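Local structure of ribose-5-phosphate isomerase RpiB (Thermotoga maritima, 1O1X) at residues Leu116-Arg121 against Phe129-Thr134; Leu106-Asn111 against Asp133-Thr138; Glu42-Tyr47 against Lys59-Ser64. The protein probably catalyses the interconversion of ribose 5-phosphate and ribulose 5-phosphate. All coordinates share one frame; numbering follows the deposited sequence.

Interaction 1 (Leu116-Arg121 against Phe129-Thr134)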
# COMPACT_ATOMS: atom_id res chain seq x y z
N LEU A 116 -18.04 -0.90 -2.16
CA LEU A 116 -16.68 -0.60 -1.75
C LEU A 116 -16.34 -1.49 -0.55
O LEU A 116 -17.06 -1.53 0.42
CB LEU A 116 -16.54 0.87 -1.36
CG LEU A 116 -15.27 1.29 -0.60
CD1 LEU A 116 -14.09 1.08 -1.51
CD2 LEU A 116 -15.36 2.73 -0.15
N VAL A 117 -15.22 -2.18 -0.63
CA VAL A 117 -14.77 -2.99 0.48
C VAL A 117 -13.50 -2.36 1.05
O VAL A 117 -12.53 -2.07 0.30
CB VAL A 117 -14.51 -4.48 0.04
CG1 VAL A 117 -13.96 -5.30 1.20
CG2 VAL A 117 -15.76 -5.11 -0.57
N LEU A 118 -13.47 -2.23 2.36
CA LEU A 118 -12.37 -1.64 3.07
C LEU A 118 -11.82 -2.58 4.13
O LEU A 118 -12.56 -3.28 4.80
CB LEU A 118 -12.82 -0.36 3.79
CG LEU A 118 -13.37 0.76 2.93
CD1 LEU A 118 -14.03 1.82 3.80
CD2 LEU A 118 -12.26 1.36 2.10
N PRO A 119 -10.50 -2.58 4.29
CA PRO A 119 -9.85 -3.34 5.34
C PRO A 119 -9.73 -2.60 6.69
O PRO A 119 -8.82 -1.76 6.90
CB PRO A 119 -8.48 -3.57 4.78
CG PRO A 119 -8.21 -2.39 3.98
CD PRO A 119 -9.54 -1.89 3.44
N GLY A 120 -10.58 -3.00 7.62
CA GLY A 120 -10.74 -2.33 8.91
C GLY A 120 -9.58 -2.35 9.84
O GLY A 120 -9.50 -1.51 10.70
N ARG A 121 -8.66 -3.30 9.70
CA ARG A 121 -7.45 -3.32 10.51
C ARG A 121 -6.20 -2.83 9.81
O ARG A 121 -5.15 -2.76 10.43
CB ARG A 121 -7.16 -4.74 10.96
CG ARG A 121 -8.24 -5.38 11.74
CD ARG A 121 -8.61 -4.67 12.99
NE ARG A 121 -8.93 -5.67 14.00
CZ ARG A 121 -9.34 -5.38 15.21
NH1 ARG A 121 -9.47 -4.10 15.59
NH2 ARG A 121 -9.60 -6.38 16.05
N PHE A 129 -11.65 7.59 4.49
CA PHE A 129 -12.53 8.69 4.09
C PHE A 129 -12.22 9.19 2.66
O PHE A 129 -13.16 9.44 1.88
CB PHE A 129 -12.46 9.89 5.07
CG PHE A 129 -12.84 9.59 6.51
CD1 PHE A 129 -13.55 8.44 6.89
CD2 PHE A 129 -12.46 10.49 7.51
CE1 PHE A 129 -13.84 8.20 8.22
CE2 PHE A 129 -12.77 10.25 8.85
CZ PHE A 129 -13.45 9.13 9.20
N TRP A 130 -10.94 9.32 2.31
CA TRP A 130 -10.56 9.69 0.97
C TRP A 130 -10.98 8.65 -0.05
O TRP A 130 -11.40 9.01 -1.17
CB TRP A 130 -9.05 9.89 0.78
CG TRP A 130 -8.42 10.89 1.68
CD1 TRP A 130 -9.02 11.90 2.35
CD2 TRP A 130 -7.02 10.94 2.01
NE1 TRP A 130 -8.08 12.55 3.13
CE2 TRP A 130 -6.86 11.97 2.95
CE3 TRP A 130 -5.92 10.17 1.67
CZ2 TRP A 130 -5.61 12.27 3.51
CZ3 TRP A 130 -4.68 10.48 2.20
CH2 TRP A 130 -4.54 11.51 3.13
N ILE A 131 -10.86 7.37 0.31
CA ILE A 131 -11.27 6.28 -0.59
C ILE A 131 -12.78 6.35 -0.81
O ILE A 131 -13.25 6.25 -1.96
CB ILE A 131 -10.83 4.89 -0.04
CG1 ILE A 131 -9.29 4.78 -0.01
CG2 ILE A 131 -11.40 3.74 -0.85
CD1 ILE A 131 -8.78 3.61 0.82
N VAL A 132 -13.52 6.54 0.26
CA VAL A 132 -14.99 6.66 0.21
C VAL A 132 -15.41 7.84 -0.67
O VAL A 132 -16.29 7.69 -1.52
CB VAL A 132 -15.60 6.78 1.63
CG1 VAL A 132 -17.07 7.23 1.58
CG2 VAL A 132 -15.47 5.48 2.40
N ASP A 133 -14.80 9.01 -0.48
CA ASP A 133 -15.12 10.21 -1.25
C ASP A 133 -14.88 9.97 -2.75
O ASP A 133 -15.69 10.36 -3.59
CB ASP A 133 -14.24 11.39 -0.86
CG ASP A 133 -14.58 12.01 0.49
OD1 ASP A 133 -15.62 11.69 1.10
OD2 ASP A 133 -13.81 12.86 0.97
N THR A 134 -13.77 9.32 -3.07
CA THR A 134 -13.46 8.98 -4.47
C THR A 134 -14.48 8.00 -5.08
O THR A 134 -14.97 8.19 -6.20
CB THR A 134 -12.06 8.37 -4.52
OG1 THR A 134 -11.13 9.34 -4.03
CG2 THR A 134 -11.63 8.07 -5.94
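Leu116 and Leu118 meet Ile131 and Val132 in a purely apolar contact, Leu116 at the end of a strand and Leu118 in the loop that follows, set against two beta-branched residues on one turn of a helix. The four pairings are made by methyl groups alone. Leu116 reaches the helix with both branches, CD1 coming to 3.8 Å from Ile131 CG2 and CD2 lying at the same distance, 3.8 Å, from Val132 CG2. Its CG is anti to the backbone N (chi1 167°), and from there the fork of the side chain straddles the neighbouring pair, crossing each partner at about a right angle. Leu118 repeats the scheme one step further along: its CD2 sits 3.9 Å from Ile131 CG2, while its CD1 is a looser 4.2 Å from Val132 CG2. Each CG2 on the helix is therefore touched by one methyl from each leucine. Leu118 and Ile131 run past each other in opposite directions rather than crossing.

No hydrogen bond joins the two segments; the helix keeps its own. Trp130 O receives two donors from Thr134: the backbone N in the regular helical pattern, and the hydroxyl OG1 at 2.9 Å, the two arriving from opposite faces of the carbonyl plane.

Strand 115-117 and the helix after it form a beta-alpha unit, with these buried side chains as the layer between helix and sheet. The strand lies inside the parallel sheet, its backbone bonded to Leu75 on one flank and to Ala96 and Cys98 on the other. Helix 125-137 packs on this face and also touches two other helices, Val132 packing on Val30 and Leu34 of helix 24-36, and Ile131 on Ala104 of helix 101-109.

Interaction 2 (Leu106-Asn111 against Asp133-Thr138)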
# COMPACT_ATOMS: atom_id res chain seq x y z
N LEU A 106 -10.67 3.68 -10.11
CA LEU A 106 -10.73 2.70 -11.16
C LEU A 106 -11.87 1.68 -10.94
O LEU A 106 -12.50 1.28 -11.89
CB LEU A 106 -9.36 2.01 -11.34
CG LEU A 106 -8.27 2.89 -11.98
CD1 LEU A 106 -6.94 2.23 -11.96
CD2 LEU A 106 -8.63 3.28 -13.38
N ALA A 107 -12.15 1.32 -9.70
CA ALA A 107 -13.27 0.43 -9.40
C ALA A 107 -14.57 1.00 -10.00
O ALA A 107 -15.38 0.26 -10.54
CB ALA A 107 -13.42 0.22 -7.89
N ARG A 108 -14.74 2.32 -9.91
CA ARG A 108 -15.90 3.00 -10.45
C ARG A 108 -15.83 3.22 -11.95
O ARG A 108 -16.75 2.86 -12.68
CB ARG A 108 -16.06 4.34 -9.73
CG ARG A 108 -16.45 4.18 -8.23
CD ARG A 108 -17.89 3.68 -7.95
NE ARG A 108 -18.79 4.49 -8.74
CZ ARG A 108 -19.65 4.10 -9.65
NH1 ARG A 108 -19.90 2.83 -9.89
NH2 ARG A 108 -20.25 5.02 -10.36
N SER A 109 -14.71 3.78 -12.41
CA SER A 109 -14.47 4.15 -13.82
C SER A 109 -14.52 2.94 -14.74
O SER A 109 -15.13 3.01 -15.82
CB SER A 109 -13.09 4.79 -14.00
OG SER A 109 -13.12 6.06 -13.41
N HIS A 110 -13.84 1.86 -14.31
CA HIS A 110 -13.70 0.66 -15.12
C HIS A 110 -14.62 -0.49 -14.75
O HIS A 110 -15.08 -1.21 -15.63
CB HIS A 110 -12.23 0.21 -15.10
CG HIS A 110 -11.29 1.19 -15.71
ND1 HIS A 110 -9.96 0.90 -15.93
CD2 HIS A 110 -11.49 2.44 -16.20
CE1 HIS A 110 -9.38 1.94 -16.51
NE2 HIS A 110 -10.29 2.89 -16.68
N ASN A 111 -14.88 -0.69 -13.46
CA ASN A 111 -15.65 -1.86 -13.04
C ASN A 111 -17.10 -1.54 -12.64
O ASN A 111 -17.83 -2.44 -12.25
CB ASN A 111 -14.94 -2.60 -11.89
CG ASN A 111 -13.48 -2.92 -12.19
OD1 ASN A 111 -13.15 -3.88 -12.92
ND2 ASN A 111 -12.61 -2.14 -11.62
N ASP A 133 -14.80 9.01 -0.48
CA ASP A 133 -15.12 10.21 -1.25
C ASP A 133 -14.88 9.97 -2.75
O ASP A 133 -15.69 10.36 -3.59
CB ASP A 133 -14.24 11.39 -0.86
CG ASP A 133 -14.58 12.01 0.49
OD1 ASP A 133 -15.62 11.69 1.10
OD2 ASP A 133 -13.81 12.86 0.97
N THR A 134 -13.77 9.32 -3.07
CA THR A 134 -13.46 8.98 -4.47
C THR A 134 -14.48 8.00 -5.08
O THR A 134 -14.97 8.19 -6.20
CB THR A 134 -12.06 8.37 -4.52
OG1 THR A 134 -11.13 9.34 -4.03
CG2 THR A 134 -11.63 8.07 -5.94
N PHE A 135 -14.81 6.96 -4.30
CA PHE A 135 -15.77 5.96 -4.71
C PHE A 135 -17.13 6.59 -5.03
O PHE A 135 -17.75 6.27 -6.03
CB PHE A 135 -15.93 4.89 -3.62
CG PHE A 135 -16.59 3.63 -4.10
CD1 PHE A 135 -15.85 2.64 -4.75
CD2 PHE A 135 -17.94 3.41 -3.87
CE1 PHE A 135 -16.45 1.45 -5.14
CE2 PHE A 135 -18.54 2.21 -4.30
CZ PHE A 135 -17.80 1.25 -4.93
N LEU A 136 -17.59 7.50 -4.16
CA LEU A 136 -18.91 8.07 -4.30
C LEU A 136 -18.96 9.18 -5.33
O LEU A 136 -20.04 9.61 -5.73
CB LEU A 136 -19.40 8.59 -2.95
CG LEU A 136 -19.63 7.53 -1.88
CD1 LEU A 136 -20.27 8.17 -0.61
CD2 LEU A 136 -20.46 6.44 -2.38
N SER A 137 -17.83 9.69 -5.76
CA SER A 137 -17.87 10.82 -6.65
C SER A 137 -17.36 10.52 -8.04
O SER A 137 -17.28 11.41 -8.87
CB SER A 137 -17.15 12.01 -5.99
OG SER A 137 -15.80 11.70 -5.88
N THR A 138 -17.03 9.26 -8.35
CA THR A 138 -16.49 8.90 -9.66
C THR A 138 -17.55 8.20 -10.52
O THR A 138 -18.13 7.18 -10.10
CB THR A 138 -15.30 7.94 -9.49
OG1 THR A 138 -14.28 8.58 -8.72
CG2 THR A 138 -14.64 7.57 -10.84
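Arg108 lays its aliphatic arm across the ring of Phe135, and CD does the closest work: it stands 3.7 Å above the ring centroid, only 5° off the normal, a CH-pi contact over the middle of the face. The chain is bent at chi2 and chi3 (-71° and -49°), which folds CD onto the ring and swings the guanidinium round toward the helix end. There NE and NH2 share one acceptor, Thr138 O; the NH2 bond is 3.0 Å long and the NE bond similar, but both are weak because neither N-H is well aimed. Ala107 CB meets the same ring at its edge, 4.3 Å from Phe135 CE1. Beside the arginine, Thr138 CG2 is pressed to 3.3 Å from Ser109 OG, whose hydroxyl is bonded to Arg105 O.

One shell out, NH1 of Arg108 bonds to Ala113 O and Asn112 OD1, so the guanidinium is gripped on two sides. Thr138 is itself anchored: its OG1 donates to Thr134 O at 2.6 Å, on the opposite face of that carbonyl from Ser137 N. Ser137 OG donates to Asp133 O. Phe72 of strand 72-75 meets the Phe135 ring with its plane steeply inclined.

Two helices thus lie side by side on a Rossmann-like alpha/beta sheet, locked together near their C-terminal ends, just before His110 and Asn111, the predicted proton donor and a predicted substrate-binding residue.

Interaction 3 (Glu42-Tyr47 against Lys59-Ser64)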
# COMPACT_ATOMS: atom_id res chain seq x y z
N GLU A 42 -27.75 3.41 5.93
CA GLU A 42 -28.38 2.31 6.64
C GLU A 42 -27.31 1.38 7.16
O GLU A 42 -26.53 0.79 6.40
CB GLU A 42 -29.38 1.55 5.74
CG GLU A 42 -30.76 2.19 5.83
CD GLU A 42 -31.81 1.58 4.87
OE1 GLU A 42 -31.53 0.49 4.29
OE2 GLU A 42 -32.91 2.25 4.73
N ASP A 43 -27.24 1.26 8.48
CA ASP A 43 -26.21 0.42 9.12
C ASP A 43 -26.83 -0.93 9.43
O ASP A 43 -27.65 -1.04 10.33
CB ASP A 43 -25.72 1.13 10.38
CG ASP A 43 -24.63 0.37 11.13
OD1 ASP A 43 -24.15 -0.72 10.70
OD2 ASP A 43 -24.22 0.85 12.20
N HIS A 44 -26.40 -1.94 8.68
CA HIS A 44 -26.83 -3.32 8.85
C HIS A 44 -26.06 -4.10 9.93
O HIS A 44 -26.32 -5.27 10.15
CB HIS A 44 -26.72 -4.06 7.52
CG HIS A 44 -27.63 -3.53 6.48
ND1 HIS A 44 -28.91 -4.01 6.28
CD2 HIS A 44 -27.46 -2.54 5.57
CE1 HIS A 44 -29.48 -3.35 5.29
NE2 HIS A 44 -28.62 -2.44 4.85
N GLY A 45 -25.17 -3.42 10.66
CA GLY A 45 -24.41 -4.04 11.73
C GLY A 45 -23.08 -4.57 11.22
O GLY A 45 -22.73 -4.33 10.08
N THR A 46 -22.31 -5.29 12.03
CA THR A 46 -22.65 -5.61 13.41
C THR A 46 -22.62 -4.38 14.34
O THR A 46 -22.14 -3.30 13.95
CB THR A 46 -21.75 -6.77 13.88
OG1 THR A 46 -22.22 -7.22 15.14
CG2 THR A 46 -20.30 -6.33 14.11
N TYR A 47 -23.17 -4.53 15.55
CA TYR A 47 -23.43 -3.39 16.43
C TYR A 47 -22.55 -3.42 17.69
O TYR A 47 -22.72 -2.60 18.59
CB TYR A 47 -24.92 -3.33 16.77
CG TYR A 47 -25.79 -3.23 15.53
CD1 TYR A 47 -25.76 -2.09 14.72
CD2 TYR A 47 -26.62 -4.27 15.14
CE1 TYR A 47 -26.58 -2.00 13.57
CE2 TYR A 47 -27.44 -4.15 14.02
CZ TYR A 47 -27.40 -3.02 13.23
OH TYR A 47 -28.18 -2.95 12.09
N LYS A 59 -24.32 -10.36 3.01
CA LYS A 59 -25.62 -10.70 2.43
C LYS A 59 -26.63 -9.58 2.66
O LYS A 59 -27.46 -9.31 1.79
CB LYS A 59 -26.21 -11.98 3.04
CG LYS A 59 -25.51 -13.25 2.64
CD LYS A 59 -26.08 -14.43 3.42
CE LYS A 59 -25.60 -15.73 2.79
NZ LYS A 59 -24.19 -16.15 3.11
N LYS A 60 -26.57 -8.95 3.81
CA LYS A 60 -27.51 -7.86 4.13
C LYS A 60 -27.31 -6.64 3.19
O LYS A 60 -28.26 -6.03 2.73
CB LYS A 60 -27.38 -7.42 5.59
CG LYS A 60 -27.61 -8.52 6.62
CD LYS A 60 -27.35 -8.05 8.03
CE LYS A 60 -27.62 -9.15 9.11
NZ LYS A 60 -28.95 -9.78 8.89
N VAL A 61 -26.07 -6.26 2.96
CA VAL A 61 -25.75 -5.15 2.05
C VAL A 61 -26.06 -5.54 0.59
O VAL A 61 -26.66 -4.76 -0.17
CB VAL A 61 -24.29 -4.66 2.20
CG1 VAL A 61 -23.89 -3.69 1.09
CG2 VAL A 61 -24.09 -3.98 3.55
N VAL A 62 -25.69 -6.75 0.21
CA VAL A 62 -26.02 -7.29 -1.09
C VAL A 62 -27.50 -7.22 -1.36
O VAL A 62 -27.92 -6.78 -2.45
CB VAL A 62 -25.51 -8.70 -1.25
CG1 VAL A 62 -26.16 -9.40 -2.43
CG2 VAL A 62 -23.94 -8.69 -1.39
N GLN A 63 -28.31 -7.66 -0.42
CA GLN A 63 -29.74 -7.68 -0.64
C GLN A 63 -30.25 -6.25 -0.87
O GLN A 63 -31.11 -5.99 -1.69
CB GLN A 63 -30.41 -8.34 0.57
CG GLN A 63 -31.90 -8.06 0.75
CD GLN A 63 -32.71 -8.68 -0.34
OE1 GLN A 63 -32.30 -9.69 -0.93
NE2 GLN A 63 -33.87 -8.07 -0.62
N SER A 64 -29.70 -5.32 -0.13
CA SER A 64 -30.10 -3.93 -0.23
C SER A 64 -29.73 -3.33 -1.61
O SER A 64 -30.53 -2.60 -2.22
CB SER A 64 -29.51 -3.17 0.95
OG SER A 64 -29.97 -1.85 0.90
O HOH W 1 -32.53 -2.34 2.57
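His44 meets Lys60 through a pair of like torsions: each has CG beside its backbone N, with chi1 of -64° in the histidine and -58° in the lysine, and the two side chains slide past each other in opposite directions. This directs the imidazole to the helix, with ND1 3.8 Å from Lys60 CB. Lys60 O stands over one ring face, toward the rim, 3.9 Å from CE1. Further round, NE2 comes to 4.1 Å from Ser64 CB, and CD2 touches Val61 CG2. The lysine chain, extended through chi3, brings CD to 3.6 Å from His44 O. Cutting His44 back to an alanine is likely to open a gap where the ring lay between Lys60, Val61 and Ser64.

At the margin, one water joins Ser64 OG, 3.1 Å away, to Glu42 OE1 by a weak bond; the other carboxylate oxygen of Glu42 is in a salt bridge with Lys14. Asp43 folds the loop: its OD1 takes Gly45 N in an Asx turn and its O accepts Tyr47 OH at 2.7 Å.

Strand 40-43, an outermost strand within this chain, starts a beta-alpha-beta crossover through helix 54-66 to strand 72-75, and this contact ties its end to the helix. Val61 and Ser64 rest on Ala18 and Ala16 of strand 14-18, while on the other face Asp43 OD2 forms salt bridges with Lys27 and Lys31 of helix 24-36.

In the fold
From the N terminus, interaction 3 comes first: it closes the connection from strand 40-43 to helix 54-66 and is complete before the others begin. Interaction 2 opens next, on helix 101-109. Interaction 1 then starts on strand 115-117 and shuts a short loop back from helix 125-137, its whole span falling within the longer one of interaction 2. Both finish on that helix, sharing Asp133 and Thr134, and they touch where Phe135 CZ lies 3.5 Å from Leu116 N. Interaction 3 stands apart, its centre about 16 Å from that of interaction 1, with its helix on the other face of the same sheet.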